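Local coordinates for protein 3,4-dihydroxy-2-butanone 4-phosphate synthase (Candida albicans, PDB 1TKS) that catalyses the conversion of D-ribulose 5-phosphate to formate and 3,4-dihydroxy-2-butanone 4-phosphate, a step of riboflavin biosynthesis, at residues G33-A38 with C165-D170; C59-E64 with L130-V135. All coordinates share one frame; numbering follows the deposited sequence.

Contact 1: residues G33-A38 with C165-D170; sequences GDLIMA and CELVRD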
loop_
_atom_site.group_PDB
_atom_site.type_symbol
_atom_site.label_atom_id
_atom_site.label_comp_id
_atom_site.label_asym_id
_atom_site.label_seq_id
_atom_site.Cartn_x
_atom_site.Cartn_y
_atom_site.Cartn_z
ATOM N N GLY B 33 -7.838 -12.008 8.803
ATOM C CA GLY B 33 -7.364 -11.162 9.887
ATOM C C GLY B 33 -6.534 -9.938 9.541
ATOM O O GLY B 33 -5.734 -9.943 8.604
ATOM N N ASP B 34 -6.731 -8.877 10.319
ATOM C CA ASP B 34 -5.995 -7.634 10.133
ATOM C C ASP B 34 -5.204 -7.307 11.386
ATOM O O ASP B 34 -5.640 -7.599 12.501
ATOM C CB ASP B 34 -6.944 -6.459 9.854
ATOM C CG ASP B 34 -7.534 -6.481 8.451
ATOM O OD1 ASP B 34 -7.065 -7.259 7.600
ATOM O OD2 ASP B 34 -8.472 -5.695 8.203
ATOM N N LEU B 35 -4.032 -6.711 11.198
ATOM C CA LEU B 35 -3.214 -6.289 12.327
ATOM C C LEU B 35 -3.632 -4.855 12.634
ATOM O O LEU B 35 -3.767 -4.038 11.723
ATOM C CB LEU B 35 -1.731 -6.322 11.960
ATOM C CG LEU B 35 -1.082 -7.702 12.025
ATOM C CD1 LEU B 35 0.324 -7.626 11.462
ATOM C CD2 LEU B 35 -1.063 -8.184 13.472
ATOM N N ILE B 36 -3.853 -4.557 13.911
ATOM C CA ILE B 36 -4.249 -3.212 14.334
ATOM C C ILE B 36 -3.516 -2.809 15.611
ATOM O O ILE B 36 -3.350 -3.621 16.520
ATOM C CB ILE B 36 -5.764 -3.111 14.662
ATOM C CG1 ILE B 36 -6.604 -3.664 13.508
ATOM C CG2 ILE B 36 -6.129 -1.654 14.946
ATOM C CD1 ILE B 36 -8.106 -3.550 13.729
ATOM N N MET B 37 -3.069 -1.558 15.672
ATOM C CA MET B 37 -2.413 -1.044 16.872
ATOM C C MET B 37 -2.629 0.455 16.969
ATOM O O MET B 37 -3.078 1.086 16.015
ATOM C CB MET B 37 -0.909 -1.375 16.894
ATOM C CG MET B 37 -0.003 -0.578 15.944
ATOM S SD MET B 37 1.740 -0.742 16.389
ATOM C CE MET B 37 1.872 0.360 17.778
ATOM N N ALA B 38 -2.316 1.012 18.133
ATOM C CA ALA B 38 -2.477 2.439 18.378
ATOM C C ALA B 38 -1.603 3.260 17.436
ATOM O O ALA B 38 -0.401 3.032 17.337
ATOM C CB ALA B 38 -2.125 2.756 19.825
ATOM N N CYS B 165 -3.807 -3.029 8.663
ATOM C CA CYS B 165 -3.435 -3.609 7.375
ATOM C C CYS B 165 -3.703 -5.107 7.413
ATOM O O CYS B 165 -3.585 -5.735 8.463
ATOM C CB CYS B 165 -1.969 -3.328 7.041
ATOM S SG CYS B 165 -1.679 -3.322 5.231
ATOM N N GLU B 166 -4.054 -5.662 6.255
ATOM C CA GLU B 166 -4.398 -7.078 6.107
ATOM C C GLU B 166 -3.231 -8.057 6.137
ATOM O O GLU B 166 -2.264 -7.896 5.396
ATOM C CB GLU B 166 -5.150 -7.303 4.789
ATOM C CG GLU B 166 -6.346 -6.399 4.538
ATOM C CD GLU B 166 -5.970 -5.057 3.931
ATOM O OE1 GLU B 166 -6.887 -4.324 3.510
ATOM O OE2 GLU B 166 -4.766 -4.731 3.875
ATOM N N LEU B 167 -3.331 -9.084 6.978
ATOM C CA LEU B 167 -2.279 -10.096 7.046
ATOM C C LEU B 167 -2.294 -10.936 5.771
ATOM O O LEU B 167 -3.357 -11.345 5.303
ATOM C CB LEU B 167 -2.496 -11.007 8.257
ATOM C CG LEU B 167 -1.984 -10.473 9.596
ATOM C CD1 LEU B 167 -2.626 -11.248 10.729
ATOM C CD2 LEU B 167 -0.466 -10.577 9.652
ATOM N N VAL B 168 -1.117 -11.188 5.210
ATOM C CA VAL B 168 -1.015 -11.991 3.993
ATOM C C VAL B 168 0.028 -13.093 4.150
ATOM O O VAL B 168 1.071 -12.902 4.786
ATOM C CB VAL B 168 -0.648 -11.131 2.750
ATOM C CG1 VAL B 168 -1.686 -10.036 2.544
ATOM C CG2 VAL B 168 0.741 -10.537 2.902
ATOM N N ARG B 169 -0.272 -14.252 3.570
ATOM C CA ARG B 169 0.615 -15.413 3.626
ATOM C C ARG B 169 1.841 -15.208 2.749
ATOM O O ARG B 169 1.737 -14.715 1.627
ATOM C CB ARG B 169 -0.122 -16.665 3.146
ATOM C CG ARG B 169 -1.230 -17.154 4.063
ATOM C CD ARG B 169 -2.236 -17.993 3.284
ATOM N NE ARG B 169 -1.602 -19.054 2.504
ATOM C CZ ARG B 169 -1.058 -20.149 3.025
ATOM N NH1 ARG B 169 -0.498 -21.056 2.236
ATOM N NH2 ARG B 169 -1.075 -20.341 4.336
ATOM N N ASP B 170 3.006 -15.602 3.249
ATOM C CA ASP B 170 4.229 -15.457 2.473
ATOM C C ASP B 170 4.319 -16.488 1.349
ATOM O O ASP B 170 4.975 -16.250 0.335
ATOM C CB ASP B 170 5.452 -15.587 3.382
ATOM C CG ASP B 170 5.498 -14.508 4.447
ATOM O OD1 ASP B 170 5.393 -13.324 4.089
ATOM O OD2 ASP B 170 5.624 -14.851 5.637
HETATM O O HOH W 1 -6.083 -10.705 5.975
#
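Cys165 and Leu35 form a hydrogen-bonded antiparallel pair: Leu35 N reaches Cys165 O at 2.9 Å, and Cys165 N returns a longer bond to Leu35 O at 3.2 Å. On the face that carries their side chains, both rest on Leu50 of helix 44-52, a buried place that suits a thiol and an isobutyl group. Glu166 follows in a non-hydrogen-bonded pair with Asp34, their side chains alongside each other and the carboxylate planes perpendicular. What meets is Asp34 OD1 and the aliphatic part of the glutamate, 3.3 Å from Glu166 CG. The Glu166 chain bends at chi2 (84°), and Ser55 bonds OE2; Glu166 OE1 stays 5.0 Å from Asp34 OD1. At Leu167 the strand has ended, yet Leu167 N still bonds Gly33 O at 3.0 Å. A water bridges Gly33 O and Leu167 O, donating to both. The Leu167 side chain crosses that of Leu35 at about a right angle, CD2 lying 3.6 Å from Leu35 CD1. Asp34 probably binds ribulose 5-phosphate: pairing places its backbone, and a hydrogen bond to His145, a probable magnesium ligand, holds OD2. The two acidic side chains thus meet oxygen to CH rather than oxygen to oxygen.

Contact 2: residues C59-E64 with L130-V135; sequences CVPLSE and LPLRAV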
loop_
_atom_site.group_PDB
_atom_site.type_symbol
_atom_site.label_atom_id
_atom_site.label_comp_id
_atom_site.label_asym_id
_atom_site.label_seq_id
_atom_site.Cartn_x
_atom_site.Cartn_y
_atom_site.Cartn_z
ATOM N N CYS B 59 -3.393 1.725 6.338
ATOM C CA CYS B 59 -4.406 2.734 6.615
ATOM C C CYS B 59 -4.395 3.210 8.060
ATOM O O CYS B 59 -3.994 2.482 8.969
ATOM C CB CYS B 59 -5.786 2.177 6.259
ATOM S SG CYS B 59 -5.971 1.737 4.507
ATOM N N VAL B 60 -4.848 4.443 8.261
ATOM C CA VAL B 60 -4.883 5.023 9.589
ATOM C C VAL B 60 -6.284 5.505 9.955
ATOM O O VAL B 60 -6.686 6.615 9.606
ATOM C CB VAL B 60 -3.878 6.194 9.710
ATOM C CG1 VAL B 60 -4.002 6.854 11.076
ATOM C CG2 VAL B 60 -2.455 5.678 9.506
ATOM N N PRO B 61 -7.059 4.649 10.639
ATOM C CA PRO B 61 -8.418 5.013 11.050
ATOM C C PRO B 61 -8.379 6.203 12.008
ATOM O O PRO B 61 -7.591 6.219 12.955
ATOM C CB PRO B 61 -8.913 3.747 11.736
ATOM C CG PRO B 61 -8.266 2.677 10.936
ATOM C CD PRO B 61 -6.845 3.196 10.782
ATOM N N LEU B 62 -9.226 7.193 11.742
ATOM C CA LEU B 62 -9.337 8.392 12.565
ATOM C C LEU B 62 -10.822 8.688 12.692
ATOM O O LEU B 62 -11.614 8.249 11.861
ATOM C CB LEU B 62 -8.665 9.586 11.881
ATOM C CG LEU B 62 -7.180 9.477 11.547
ATOM C CD1 LEU B 62 -6.777 10.637 10.651
ATOM C CD2 LEU B 62 -6.369 9.468 12.830
ATOM N N SER B 63 -11.219 9.421 13.725
ATOM C CA SER B 63 -12.627 9.752 13.847
ATOM C C SER B 63 -12.917 10.826 12.803
ATOM O O SER B 63 -12.011 11.546 12.375
ATOM C CB SER B 63 -12.938 10.293 15.244
ATOM O OG SER B 63 -12.227 11.499 15.480
ATOM N N GLU B 64 -14.171 10.925 12.376
ATOM C CA GLU B 64 -14.545 11.945 11.401
ATOM C C GLU B 64 -14.195 13.328 11.945
ATOM O O GLU B 64 -13.732 14.197 11.205
ATOM C CB GLU B 64 -16.046 11.867 11.096
ATOM C CG GLU B 64 -16.398 10.823 10.040
ATOM C CD GLU B 64 -17.897 10.656 9.834
ATOM O OE1 GLU B 64 -18.650 11.622 10.075
ATOM O OE2 GLU B 64 -18.322 9.561 9.411
ATOM N N LEU B 130 -2.848 6.257 4.107
ATOM C CA LEU B 130 -4.266 6.302 3.782
ATOM C C LEU B 130 -5.154 6.463 5.026
ATOM O O LEU B 130 -5.542 5.472 5.649
ATOM C CB LEU B 130 -4.661 5.014 3.038
ATOM C CG LEU B 130 -4.012 4.750 1.669
ATOM C CD1 LEU B 130 -3.446 3.329 1.626
ATOM C CD2 LEU B 130 -5.040 4.945 0.555
ATOM N N PRO B 131 -5.481 7.709 5.409
ATOM C CA PRO B 131 -6.335 7.907 6.585
ATOM C C PRO B 131 -7.742 7.403 6.269
ATOM O O PRO B 131 -8.191 7.485 5.125
ATOM C CB PRO B 131 -6.318 9.428 6.790
ATOM C CG PRO B 131 -5.023 9.860 6.150
ATOM C CD PRO B 131 -4.972 8.996 4.908
ATOM N N LEU B 132 -8.429 6.879 7.281
ATOM C CA LEU B 132 -9.791 6.374 7.113
ATOM C C LEU B 132 -10.694 7.070 8.121
ATOM O O LEU B 132 -10.294 7.286 9.261
ATOM C CB LEU B 132 -9.845 4.866 7.352
ATOM C CG LEU B 132 -8.924 4.001 6.495
ATOM C CD1 LEU B 132 -9.257 2.534 6.723
ATOM C CD2 LEU B 132 -9.089 4.362 5.031
ATOM N N ARG B 133 -11.907 7.418 7.701
ATOM C CA ARG B 133 -12.846 8.104 8.584
ATOM C C ARG B 133 -13.830 7.169 9.281
ATOM O O ARG B 133 -14.711 6.593 8.642
ATOM C CB ARG B 133 -13.625 9.161 7.798
ATOM C CG ARG B 133 -12.758 10.283 7.252
ATOM C CD ARG B 133 -13.598 11.345 6.556
ATOM N NE ARG B 133 -14.441 12.043 7.523
ATOM C CZ ARG B 133 -15.188 13.107 7.245
ATOM N NH1 ARG B 133 -15.208 13.609 6.018
ATOM N NH2 ARG B 133 -15.914 13.670 8.200
ATOM N N ALA B 134 -13.681 7.028 10.594
ATOM C CA ALA B 134 -14.572 6.172 11.373
ATOM C C ALA B 134 -15.850 6.947 11.693
ATOM O O ALA B 134 -15.791 8.095 12.133
ATOM C CB ALA B 134 -13.884 5.738 12.661
ATOM N N VAL B 135 -17.003 6.321 11.479
ATOM C CA VAL B 135 -18.276 6.987 11.736
ATOM C C VAL B 135 -18.549 7.201 13.222
ATOM O O VAL B 135 -18.083 6.435 14.070
ATOM C CB VAL B 135 -19.470 6.197 11.127
ATOM C CG1 VAL B 135 -19.263 6.015 9.637
ATOM C CG2 VAL B 135 -19.628 4.839 11.815
HETATM O O HOH W 2 -16.921 8.053 7.404
#
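The guanidinium of Arg133 has Glu64 CB at its edge, in plane and 3.4 Å from Arg133 NH2, while Glu64 CG approaches obliquely, 3.4 Å from Arg133 NE. The two side chains cross nearly perpendicularly, as do carboxylate and guanidinium planes (87°). Glu64 OE1 stays 3.9 Å from Arg133 NH2, well out of the guanidinium plane, so no N-H points at it. A bend at chi3 (67°) turns the arginine's end back toward Glu64. Glu64 OE2 takes a water that also donates to Arg133 O. Behind this end run two parallel strands: Val60 N bonds Leu130 O, Leu132 N bonds Val60 O, Leu62 N bonds Leu132 O, and Ala134 N meets Leu62 O at 2.7 Å, almost straight. Pro61 and Pro131 lack an N-H, but stand where the ladder asks none of them. On one face Leu132 CD1 packs 3.5 Å from Cys59 CB, and helix 145-155 lies against Pro61, Leu132 and Ala134; on the other, Leu62 CD1 sits beside Pro131 CB at 4.1 Å. Ser63 N-caps helix 64-69 through Arg66 N. Backbone bonds thus join the strands and apolar side chains seat them against helices, while the long, charge-only ion pair where helix 64-69 starts is probably weak.

Overall arrangement
Contacts 1 and 2 lie on opposite sides of the chain's centre, their own centres 16 Å apart and their nearest atoms about 5 Å apart without touching. Along the chain the order is 33-38, 59-64, 130-135, 165-170, so both segments of contact 2 fall between those of contact 1. Strand 162-166 connects them: it is the neighbour of strand 34-38 in the mixed sheet, while its Gly162 and Ile164 form backbone hydrogen bonds with Pro61 and Cys59. Helix 145-155 begins at His145, which bonds Asp34 of contact 1, and packs against contact 2 through Thr146. Contact 1 thereby contributes Asp34 to the probable site, and contact 2 backs the start of the helix that carries His145 and Thr146.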